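Local coordinates for protein probable adenylyl-sulfate kinase (Synechocystis sp., PDB 5CB8) that catalyses the ATP-dependent phosphorylation of adenosine 5'-phosphosulfate to 3'-phosphoadenylyl sulfate, a step of sulfur metabolism that yields activated sulfate, at residues F74-R79 with S106-I111; A110-V115 with D159-P164; S34-T39 with V125-P130. All coordinates share one frame; numbering follows the deposited sequence. Where two conformers were deposited one is given.

Interaction 1: F74-R79 with S106-I111; sequences FSKEDR and SPYAAI. With ADX (adenosine-5'-phosphosulfate), chain G.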
loop_
_atom_site.group_PDB
_atom_site.type_symbol
_atom_site.label_atom_id
_atom_site.label_comp_id
_atom_site.label_asym_id
_atom_site.label_seq_id
_atom_site.Cartn_x
_atom_site.Cartn_y
_atom_site.Cartn_z
ATOM N N PHE B 74 -15.775 -5.536 -10.311
ATOM C CA PHE B 74 -16.469 -6.244 -9.235
ATOM C C PHE B 74 -16.691 -7.723 -9.518
ATOM O O PHE B 74 -17.505 -8.374 -8.862
ATOM C CB PHE B 74 -17.780 -5.526 -8.909
ATOM C CG PHE B 74 -17.559 -4.144 -8.382
ATOM C CD1 PHE B 74 -17.357 -3.938 -7.028
ATOM C CD2 PHE B 74 -17.458 -3.065 -9.249
ATOM C CE1 PHE B 74 -17.113 -2.680 -6.536
ATOM C CE2 PHE B 74 -17.210 -1.800 -8.768
ATOM C CZ PHE B 74 -17.042 -1.603 -7.414
ATOM N N SER B 75 -15.951 -8.264 -10.480
ATOM C CA SER B 75 -15.898 -9.717 -10.631
ATOM C C SER B 75 -15.292 -10.307 -9.361
ATOM O O SER B 75 -14.652 -9.599 -8.578
ATOM C CB SER B 75 -15.004 -10.094 -11.801
ATOM O OG SER B 75 -13.657 -9.775 -11.485
ATOM N N LYS B 76 -15.494 -11.606 -9.160
ATOM C CA LYS B 76 -14.895 -12.333 -8.043
ATOM C C LYS B 76 -13.379 -12.088 -8.007
ATOM O O LYS B 76 -12.817 -11.721 -6.962
ATOM C CB LYS B 76 -15.229 -13.831 -8.193
ATOM C CG LYS B 76 -14.379 -14.796 -7.368
ATOM C CD LYS B 76 -14.664 -14.634 -5.912
ATOM C CE LYS B 76 -13.960 -15.685 -5.057
ATOM N NZ LYS B 76 -13.708 -15.091 -3.712
ATOM N N GLU B 77 -12.724 -12.249 -9.152
ATOM C CA GLU B 77 -11.270 -12.049 -9.220
ATOM C C GLU B 77 -10.856 -10.658 -8.770
ATOM O O GLU B 77 -9.865 -10.486 -8.028
ATOM C CB GLU B 77 -10.767 -12.245 -10.650
ATOM C CG GLU B 77 -10.650 -13.675 -11.098
ATOM C CD GLU B 77 -9.902 -13.775 -12.409
ATOM O OE1 GLU B 77 -9.813 -12.742 -13.115
ATOM O OE2 GLU B 77 -9.396 -14.873 -12.728
ATOM N N ASP B 78 -11.588 -9.654 -9.243
ATOM C CA ASP B 78 -11.225 -8.274 -8.945
ATOM C C ASP B 78 -11.521 -7.898 -7.490
ATOM O O ASP B 78 -10.763 -7.133 -6.881
ATOM C CB ASP B 78 -11.921 -7.314 -9.922
ATOM C CG ASP B 78 -11.200 -7.208 -11.255
ATOM O OD1 ASP B 78 -10.235 -7.980 -11.489
ATOM O OD2 ASP B 78 -11.607 -6.355 -12.079
ATOM N N ARG B 79 -12.608 -8.421 -6.922
ATOM C CA ARG B 79 -12.871 -8.165 -5.504
ATOM C C ARG B 79 -11.810 -8.834 -4.634
ATOM O O ARG B 79 -11.404 -8.283 -3.598
ATOM C CB ARG B 79 -14.267 -8.652 -5.092
ATOM C CG ARG B 79 -15.430 -7.899 -5.745
ATOM C CD ARG B 79 -16.735 -8.454 -5.202
ATOM N NE ARG B 79 -17.927 -8.089 -5.969
ATOM C CZ ARG B 79 -18.842 -7.204 -5.580
ATOM N NH1 ARG B 79 -18.689 -6.525 -4.447
ATOM N NH2 ARG B 79 -19.910 -6.986 -6.340
ATOM N N SER B 106 -16.033 -6.285 1.150
ATOM C CA SER B 106 -15.311 -7.536 1.424
ATOM C C SER B 106 -16.244 -8.722 1.657
ATOM O O SER B 106 -16.294 -9.284 2.759
ATOM C CB SER B 106 -14.350 -7.372 2.610
ATOM O OG SER B 106 -14.963 -6.717 3.712
ATOM N N PRO B 107 -16.980 -9.116 0.606
ATOM C CA PRO B 107 -18.110 -10.040 0.737
ATOM C C PRO B 107 -17.697 -11.497 0.893
ATOM O O PRO B 107 -18.550 -12.308 1.241
ATOM C CB PRO B 107 -18.863 -9.850 -0.581
ATOM C CG PRO B 107 -17.778 -9.495 -1.569
ATOM C CD PRO B 107 -16.795 -8.652 -0.784
ATOM N N TYR B 108 -16.430 -11.827 0.657
ATOM C CA TYR B 108 -15.994 -13.221 0.803
ATOM C C TYR B 108 -15.292 -13.520 2.132
ATOM O O TYR B 108 -14.201 -12.997 2.409
ATOM C CB TYR B 108 -15.124 -13.642 -0.388
ATOM C CG TYR B 108 -15.914 -13.654 -1.680
ATOM C CD1 TYR B 108 -16.777 -14.702 -1.970
ATOM C CD2 TYR B 108 -15.827 -12.602 -2.585
ATOM C CE1 TYR B 108 -17.520 -14.719 -3.136
ATOM C CE2 TYR B 108 -16.571 -12.607 -3.762
ATOM C CZ TYR B 108 -17.414 -13.671 -4.029
ATOM O OH TYR B 108 -18.159 -13.697 -5.195
ATOM N N ALA B 109 -15.910 -14.387 2.936
ATOM C CA ALA B 109 -15.384 -14.735 4.259
ATOM C C ALA B 109 -13.965 -15.311 4.219
ATOM O O ALA B 109 -13.123 -14.955 5.051
ATOM C CB ALA B 109 -16.335 -15.704 4.973
ATOM N N ALA B 110 -13.696 -16.208 3.271
ATOM C CA ALA B 110 -12.374 -16.839 3.200
ATOM C C ALA B 110 -11.270 -15.810 2.950
ATOM O O ALA B 110 -10.145 -15.966 3.424
ATOM C CB ALA B 110 -12.346 -17.929 2.122
ATOM N N ILE B 111 -11.586 -14.773 2.184
ATOM C CA ILE B 111 -10.625 -13.700 1.922
ATOM C C ILE B 111 -10.431 -12.817 3.164
ATOM O O ILE B 111 -9.301 -12.453 3.498
ATOM C CB ILE B 111 -11.074 -12.815 0.755
ATOM C CG1 ILE B 111 -11.267 -13.659 -0.513
ATOM C CG2 ILE B 111 -10.056 -11.693 0.521
ATOM C CD1 ILE B 111 -9.979 -14.272 -1.031
HETATM S SB ADX G . -15.411 -5.033 -2.491
HETATM O O1B ADX G . -14.283 -5.189 -3.417
HETATM O O2B ADX G . -14.960 -5.040 -1.087
HETATM O O3B ADX G . -16.382 -6.106 -2.740
HETATM P PA ADX G . -15.635 -2.287 -2.270
HETATM O O1A ADX G . -14.156 -2.078 -2.579
HETATM O O2A ADX G . -15.972 -2.002 -0.810
HETATM O O3A ADX G . -16.116 -3.722 -2.766
HETATM O "O5'" ADX G . -16.457 -1.268 -3.194
HETATM C "C5'" ADX G . -17.844 -1.177 -3.051
HETATM C "C4'" ADX G . -18.401 0.051 -3.520
HETATM O "O4'" ADX G . -18.376 0.037 -4.993
HETATM C "C3'" ADX G . -19.806 0.186 -3.121
HETATM O "O3'" ADX G . -19.888 1.038 -2.065
HETATM C "C2'" ADX G . -20.492 0.781 -4.291
HETATM O "O2'" ADX G . -20.564 2.123 -4.144
HETATM C "C1'" ADX G . -19.626 0.490 -5.473
HETATM N N9 ADX G . -20.134 -0.477 -6.403
HETATM C C8 ADX G . -20.196 -0.340 -7.749
HETATM N N7 ADX G . -20.566 -1.510 -8.282
HETATM C C5 ADX G . -20.732 -2.409 -7.281
HETATM C C6 ADX G . -21.091 -3.756 -7.258
HETATM N N6 ADX G . -21.333 -4.484 -8.491
HETATM N N1 ADX G . -21.176 -4.383 -6.066
HETATM C C2 ADX G . -20.904 -3.726 -4.917
HETATM N N3 ADX G . -20.547 -2.433 -4.909
HETATM C C4 ADX G . -20.451 -1.749 -6.074
#

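Interaction 2: A110-V115 with D159-P164; sequences AIRQEV and DPYEPP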
loop_
_atom_site.group_PDB
_atom_site.type_symbol
_atom_site.label_atom_id
_atom_site.label_comp_id
_atom_site.label_asym_id
_atom_site.label_seq_id
_atom_site.Cartn_x
_atom_site.Cartn_y
_atom_site.Cartn_z
ATOM N N ALA B 110 -13.696 -16.208 3.271
ATOM C CA ALA B 110 -12.374 -16.839 3.200
ATOM C C ALA B 110 -11.270 -15.810 2.950
ATOM O O ALA B 110 -10.145 -15.966 3.424
ATOM C CB ALA B 110 -12.346 -17.929 2.122
ATOM N N ILE B 111 -11.586 -14.773 2.184
ATOM C CA ILE B 111 -10.625 -13.700 1.922
ATOM C C ILE B 111 -10.431 -12.817 3.164
ATOM O O ILE B 111 -9.301 -12.453 3.498
ATOM C CB ILE B 111 -11.074 -12.815 0.755
ATOM C CG1 ILE B 111 -11.267 -13.659 -0.513
ATOM C CG2 ILE B 111 -10.056 -11.693 0.521
ATOM C CD1 ILE B 111 -9.979 -14.272 -1.031
ATOM N N ARG B 112 -11.518 -12.471 3.851
ATOM C CA ARG B 112 -11.383 -11.720 5.113
ATOM C C ARG B 112 -10.521 -12.496 6.103
ATOM O O ARG B 112 -9.700 -11.914 6.822
ATOM C CB ARG B 112 -12.755 -11.423 5.734
ATOM C CG ARG B 112 -13.642 -10.508 4.874
ATOM C CD ARG B 112 -14.877 -10.008 5.653
ATOM N NE ARG B 112 -15.623 -11.106 6.275
ATOM C CZ ARG B 112 -16.735 -11.644 5.781
ATOM N NH1 ARG B 112 -17.255 -11.195 4.650
ATOM N NH2 ARG B 112 -17.330 -12.644 6.422
ATOM N N GLN B 113 -10.705 -13.813 6.127
ATOM C CA GLN B 113 -9.956 -14.680 7.040
ATOM C C GLN B 113 -8.483 -14.733 6.671
ATOM O O GLN B 113 -7.603 -14.778 7.536
ATOM C CB GLN B 113 -10.562 -16.088 7.031
ATOM C CG GLN B 113 -11.832 -16.183 7.859
ATOM C CD GLN B 113 -11.634 -15.621 9.257
ATOM O OE1 GLN B 113 -10.795 -16.107 10.019
ATOM N NE2 GLN B 113 -12.391 -14.578 9.592
ATOM N N GLU B 114 -8.219 -14.732 5.374
ATOM C CA GLU B 114 -6.855 -14.762 4.863
ATOM C C GLU B 114 -6.118 -13.498 5.324
ATOM O O GLU B 114 -4.973 -13.555 5.781
ATOM C CB GLU B 114 -6.936 -14.841 3.338
ATOM C CG GLU B 114 -5.639 -14.935 2.591
ATOM C CD GLU B 114 -5.873 -14.892 1.086
ATOM O OE1 GLU B 114 -6.588 -15.782 0.558
ATOM O OE2 GLU B 114 -5.356 -13.959 0.441
ATOM N N VAL B 115 -6.787 -12.355 5.216
ATOM C CA VAL B 115 -6.186 -11.086 5.622
ATOM C C VAL B 115 -6.006 -11.037 7.136
ATOM O O VAL B 115 -4.961 -10.613 7.637
ATOM C CB VAL B 115 -7.040 -9.894 5.137
ATOM C CG1 VAL B 115 -6.489 -8.590 5.678
ATOM C CG2 VAL B 115 -7.064 -9.864 3.619
ATOM N N ASP B 159 -24.952 -11.073 -6.378
ATOM C CA ASP B 159 -23.547 -11.359 -6.083
ATOM C C ASP B 159 -23.511 -11.635 -4.584
ATOM O O ASP B 159 -24.321 -11.081 -3.832
ATOM C CB ASP B 159 -22.674 -10.142 -6.405
ATOM C CG ASP B 159 -21.324 -10.522 -6.993
ATOM O OD1 ASP B 159 -21.288 -11.216 -8.040
ATOM O OD2 ASP B 159 -20.290 -10.119 -6.412
ATOM N N PRO B 160 -22.585 -12.492 -4.140
ATOM C CA PRO B 160 -22.651 -12.971 -2.753
ATOM C C PRO B 160 -22.357 -11.907 -1.701
ATOM O O PRO B 160 -21.607 -10.962 -1.958
ATOM C CB PRO B 160 -21.539 -14.033 -2.694
ATOM C CG PRO B 160 -21.284 -14.423 -4.113
ATOM C CD PRO B 160 -21.521 -13.166 -4.910
ATOM N N TYR B 161 -22.955 -12.056 -0.521
ATOM C CA TYR B 161 -22.382 -11.450 0.676
ATOM C C TYR B 161 -22.380 -12.537 1.728
ATOM O O TYR B 161 -23.435 -13.094 2.064
ATOM C CB TYR B 161 -23.122 -10.202 1.195
ATOM C CG TYR B 161 -22.388 -9.689 2.421
ATOM C CD1 TYR B 161 -21.185 -8.995 2.286
ATOM C CD2 TYR B 161 -22.840 -9.975 3.706
ATOM C CE1 TYR B 161 -20.474 -8.569 3.398
ATOM C CE2 TYR B 161 -22.138 -9.560 4.818
ATOM C CZ TYR B 161 -20.955 -8.860 4.659
ATOM O OH TYR B 161 -20.249 -8.442 5.771
ATOM N N GLU B 162 -21.195 -12.862 2.224
ATOM C CA GLU B 162 -21.054 -13.920 3.217
ATOM C C GLU B 162 -20.809 -13.288 4.582
ATOM O O GLU B 162 -19.711 -12.810 4.861
ATOM C CB GLU B 162 -19.891 -14.842 2.837
ATOM C CG GLU B 162 -20.021 -15.432 1.429
ATOM C CD GLU B 162 -18.823 -16.273 1.021
ATOM O OE1 GLU B 162 -17.754 -16.151 1.660
ATOM O OE2 GLU B 162 -18.942 -17.055 0.049
ATOM N N PRO B 163 -21.838 -13.283 5.438
ATOM C CA PRO B 163 -21.724 -12.549 6.704
ATOM C C PRO B 163 -20.745 -13.207 7.667
ATOM O O PRO B 163 -20.671 -14.435 7.721
ATOM C CB PRO B 163 -23.146 -12.622 7.275
ATOM C CG PRO B 163 -23.730 -13.858 6.678
ATOM C CD PRO B 163 -23.144 -13.956 5.294
ATOM N N PRO B 164 -19.983 -12.394 8.409
ATOM C CA PRO B 164 -19.097 -12.931 9.444
ATOM C C PRO B 164 -19.868 -13.835 10.404
ATOM O O PRO B 164 -20.983 -13.500 10.802
ATOM C CB PRO B 164 -18.637 -11.668 10.176
ATOM C CG PRO B 164 -18.586 -10.646 9.101
ATOM C CD PRO B 164 -19.804 -10.940 8.236
HETATM O O HOH W 1 -15.314 -17.240 1.176
#

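Interaction 3: S34-T39 with V125-P130; sequences SGAGKT and VFVNAP. With SO4 (sulfate ion), chain H.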
loop_
_atom_site.group_PDB
_atom_site.type_symbol
_atom_site.label_atom_id
_atom_site.label_comp_id
_atom_site.label_asym_id
_atom_site.label_seq_id
_atom_site.Cartn_x
_atom_site.Cartn_y
_atom_site.Cartn_z
ATOM N N SER B 34 -23.480 -2.749 0.893
ATOM C CA SER B 34 -23.514 -1.351 0.455
ATOM C C SER B 34 -24.667 -0.651 1.152
ATOM O O SER B 34 -25.807 -1.129 1.106
ATOM C CB SER B 34 -23.705 -1.255 -1.059
ATOM O OG SER B 34 -24.088 0.066 -1.447
ATOM N N GLY B 35 -24.382 0.472 1.803
ATOM C CA GLY B 35 -25.433 1.228 2.466
ATOM C C GLY B 35 -25.632 0.876 3.932
ATOM O O GLY B 35 -26.440 1.500 4.606
ATOM N N ALA B 36 -24.906 -0.118 4.434
ATOM C CA ALA B 36 -25.099 -0.573 5.815
ATOM C C ALA B 36 -24.573 0.412 6.867
ATOM O O ALA B 36 -24.850 0.255 8.059
ATOM C CB ALA B 36 -24.470 -1.953 6.019
ATOM N N GLY B 37 -23.810 1.415 6.436
ATOM C CA GLY B 37 -23.337 2.444 7.354
ATOM C C GLY B 37 -21.863 2.331 7.724
ATOM O O GLY B 37 -21.423 2.925 8.715
ATOM N N LYS B 38 -21.090 1.598 6.923
ATOM C CA LYS B 38 -19.664 1.390 7.222
ATOM C C LYS B 38 -18.873 2.706 7.232
ATOM O O LYS B 38 -18.108 2.975 8.153
ATOM C CB LYS B 38 -19.026 0.427 6.215
ATOM C CG LYS B 38 -19.621 -0.985 6.175
ATOM C CD LYS B 38 -18.822 -1.870 5.213
ATOM C CE LYS B 38 -18.847 -1.299 3.789
ATOM N NZ LYS B 38 -20.214 -1.367 3.183
ATOM N N THR B 39 -19.061 3.533 6.211
ATOM C CA THR B 39 -18.328 4.789 6.098
ATOM C C THR B 39 -18.650 5.753 7.247
ATOM O O THR B 39 -17.767 6.427 7.790
ATOM C CB THR B 39 -18.619 5.438 4.734
ATOM O OG1 THR B 39 -17.925 4.706 3.713
ATOM C CG2 THR B 39 -18.170 6.866 4.710
ATOM N N VAL B 125 -15.166 -6.223 12.143
ATOM C CA VAL B 125 -16.374 -5.555 12.592
ATOM C C VAL B 125 -17.465 -5.798 11.548
ATOM O O VAL B 125 -17.341 -5.356 10.406
ATOM C CB VAL B 125 -16.126 -4.042 12.772
ATOM C CG1 VAL B 125 -17.390 -3.343 13.267
ATOM C CG2 VAL B 125 -14.970 -3.803 13.755
ATOM N N PHE B 126 -18.512 -6.528 11.930
ATOM C CA PHE B 126 -19.640 -6.794 11.033
ATOM C C PHE B 126 -20.631 -5.633 11.134
ATOM O O PHE B 126 -21.354 -5.509 12.121
ATOM C CB PHE B 126 -20.326 -8.108 11.442
ATOM C CG PHE B 126 -21.472 -8.525 10.547
ATOM C CD1 PHE B 126 -21.670 -7.935 9.302
ATOM C CD2 PHE B 126 -22.351 -9.518 10.963
ATOM C CE1 PHE B 126 -22.726 -8.323 8.489
ATOM C CE2 PHE B 126 -23.406 -9.918 10.154
ATOM C CZ PHE B 126 -23.592 -9.313 8.911
ATOM N N VAL B 127 -20.635 -4.769 10.126
ATOM C CA VAL B 127 -21.632 -3.716 10.036
ATOM C C VAL B 127 -22.853 -4.331 9.377
ATOM O O VAL B 127 -22.903 -4.489 8.145
ATOM C CB VAL B 127 -21.104 -2.521 9.236
ATOM C CG1 VAL B 127 -22.125 -1.388 9.259
ATOM C CG2 VAL B 127 -19.783 -2.044 9.837
ATOM N N ASN B 128 -23.829 -4.691 10.213
ATOM C CA ASN B 128 -24.939 -5.541 9.809
ATOM C C ASN B 128 -26.247 -4.764 9.713
ATOM O O ASN B 128 -26.877 -4.475 10.733
ATOM C CB ASN B 128 -25.074 -6.679 10.835
ATOM C CG ASN B 128 -26.189 -7.666 10.509
ATOM O OD1 ASN B 128 -26.810 -7.615 9.441
ATOM N ND2 ASN B 128 -26.424 -8.597 11.431
ATOM N N ALA B 129 -26.649 -4.424 8.490
ATOM C CA ALA B 129 -27.970 -3.849 8.237
ATOM C C ALA B 129 -28.744 -4.788 7.320
ATOM O O ALA B 129 -28.156 -5.409 6.440
ATOM C CB ALA B 129 -27.833 -2.473 7.592
ATOM N N PRO B 130 -30.069 -4.892 7.512
ATOM C CA PRO B 130 -30.849 -5.785 6.646
ATOM C C PRO B 130 -30.783 -5.315 5.199
ATOM O O PRO B 130 -30.708 -4.103 4.959
ATOM C CB PRO B 130 -32.274 -5.619 7.171
ATOM C CG PRO B 130 -32.101 -5.191 8.607
ATOM C CD PRO B 130 -30.888 -4.303 8.584
HETATM S S SO4 H . -21.716 1.920 3.543
HETATM O O1 SO4 H . -20.512 2.697 3.764
HETATM O O2 SO4 H . -22.889 2.673 3.981
HETATM O O3 SO4 H . -21.627 0.672 4.316
HETATM O O4 SO4 H . -21.883 1.585 2.117
#

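Interaction 1: F74-R79 with S106-I111
Lys76 lays the end of its chain over one face of the Tyr108 ring. Its NZ is 3.4 Å from the centroid of the Tyr108 ring and 15° off the ring normal, a cation-pi contact. CD of Lys76 joins as a CH-pi partner, 3.8 Å from that same Tyr108 centroid. The lysine chain bends at chi2 (68°), and its end lies along the Tyr108 ring. The ammonium also forms a salt bridge with Asp80, so the ring is its second partner.

Deeper in, CD of Arg79 packs on CG of Pro107 at 3.9 Å, the two side chains crossing at about a right angle. Both segments lead into the N-terminal ends of helices and line the adenosine 5'-phosphosulfate pocket of this P-loop kinase fold. Ser75 is the N-cap of helix 76-94, and its OG accepts from Asp78 N. Arg79 runs extended from CG to NE, which carries its guanidinium to the ligand. NH1 of Arg79 donates to ADX O3B at 2.9 Å, with O3B at the edge of the guanidinium. NE of Arg79 bonds Phe74 O at 2.9 Å and is salt-bridged to Asp159. The adenine lies over one face of the Phe74 ring. From the other segment, Ser106, by similarity the phosphoserine intermediate, donates its backbone N to ADX O2B at 2.8 Å.

Interaction 2: A110-V115 with D159-P164
Ala110 and Arg112, on the first turns of helix 109-119, face an irregular run of chain, with CA atoms 9.2 Å apart for Ala110 and Glu162 and 8.9 Å apart for Arg112 and Pro164. The fold is that of a P-loop kinase, with helices packed around a parallel sheet of strand order 2-3-1-4-5. Here a helix on the sheet is joined to the loop that leads to strand 169-171, outermost in this chain's sheet.

Arg112 bridges this spacing. Its chain bends at chi3 (-52°), and this places the guanidinium against the loop. NH1 and NH2 of Arg112 grip the backbone O of Glu162 end-on, each at 2.9 Å. The acceptor lies in the guanidinium plane. The NH1 bond runs nearly along the C=O axis, while NH2 is tilted 23° from the carbonyl plane. One carbonyl thus takes two N-H groups, and neither bond is straight. Pro164 comes over a guanidinium face, with its CD 3.5 Å from NH2 of Arg112.

Other bonds fix the rotation of the arginine. NE is salt-bridged to Glu124, and NH1 also donates to the carbonyl O of Ser106, by similarity the phosphoserine residue. Arg112 therefore ties that loop to the 159-164 chain. The Tyr161 OH lies 4.2 Å from Arg112 NH1 and is hydrogen-bonded to Thr31.

The carboxylate of Glu162 sits by the start of the helix, where its negative charge is probably favoured. Its OE1 accepts from Ala109 N. A water completes the link, accepting from Ala110 N at 2.8 Å and donating to Glu162 OE1 at 2.7 Å.

Interaction 3: S34-T39 with V125-P130
CG1 of Val127 is anti to the backbone N (chi1 -175°), which sets this methyl 3.4 Å from Ala36 O. CG of Lys38 lies 3.7 Å from CB of Val127. Bends at chi3 (-60°) and chi4 (-68°) then return NZ of Lys38 to the sulfate. Further along, CB of Ala36 meets CB of Ala129 at 3.7 Å.

The 34-39 segment belongs to the P-loop (Walker A motif), assigned to ATP by similarity. Strand 122-127 lies alongside it. Gly35 and Gly37 have positive phi angles, which help to point a row of amides at the sulfate. Gly35 N donates to O4 of the ion at 2.8 Å, Gly37 N to O2 at 2.9 Å, and Thr39 N to O1 at 3.0 Å. O3 of the ion accepts from Lys38 N and, at 2.7 Å, from Lys38 NZ. Gly37 N adds a weak bond to O3. NZ also bonds Gly32 O.

No hydrogen bond joins the two segments, and the donors face the anion. The sulfate, which may well come from the crystallisation liquor, probably occupies the place of an ATP phosphate, as is usual for a Walker A loop.

Overall arrangement
Interactions 1 and 2 share Ala110 and Ile111 on helix 109-119, and their centres are 7 Å apart. They touch directly, with Pro107 and Tyr108 both packing on Pro160. Interaction 1 is buried at the ligand but exposed at its lysine. It works by cation-pi and ligand bonds. Interaction 2 is partly buried and relies on an arginine gripping a carbonyl, with a bridging water. Interaction 3 is buried and has no hydrogen bond between its segments. Packing joins them, and the polar bonds go to the sulfate. Its Phe126 packs on Tyr161, Pro163 and Pro164 of interaction 2. Interactions 1 and 3 do not touch, their nearest atoms about 6 Å apart.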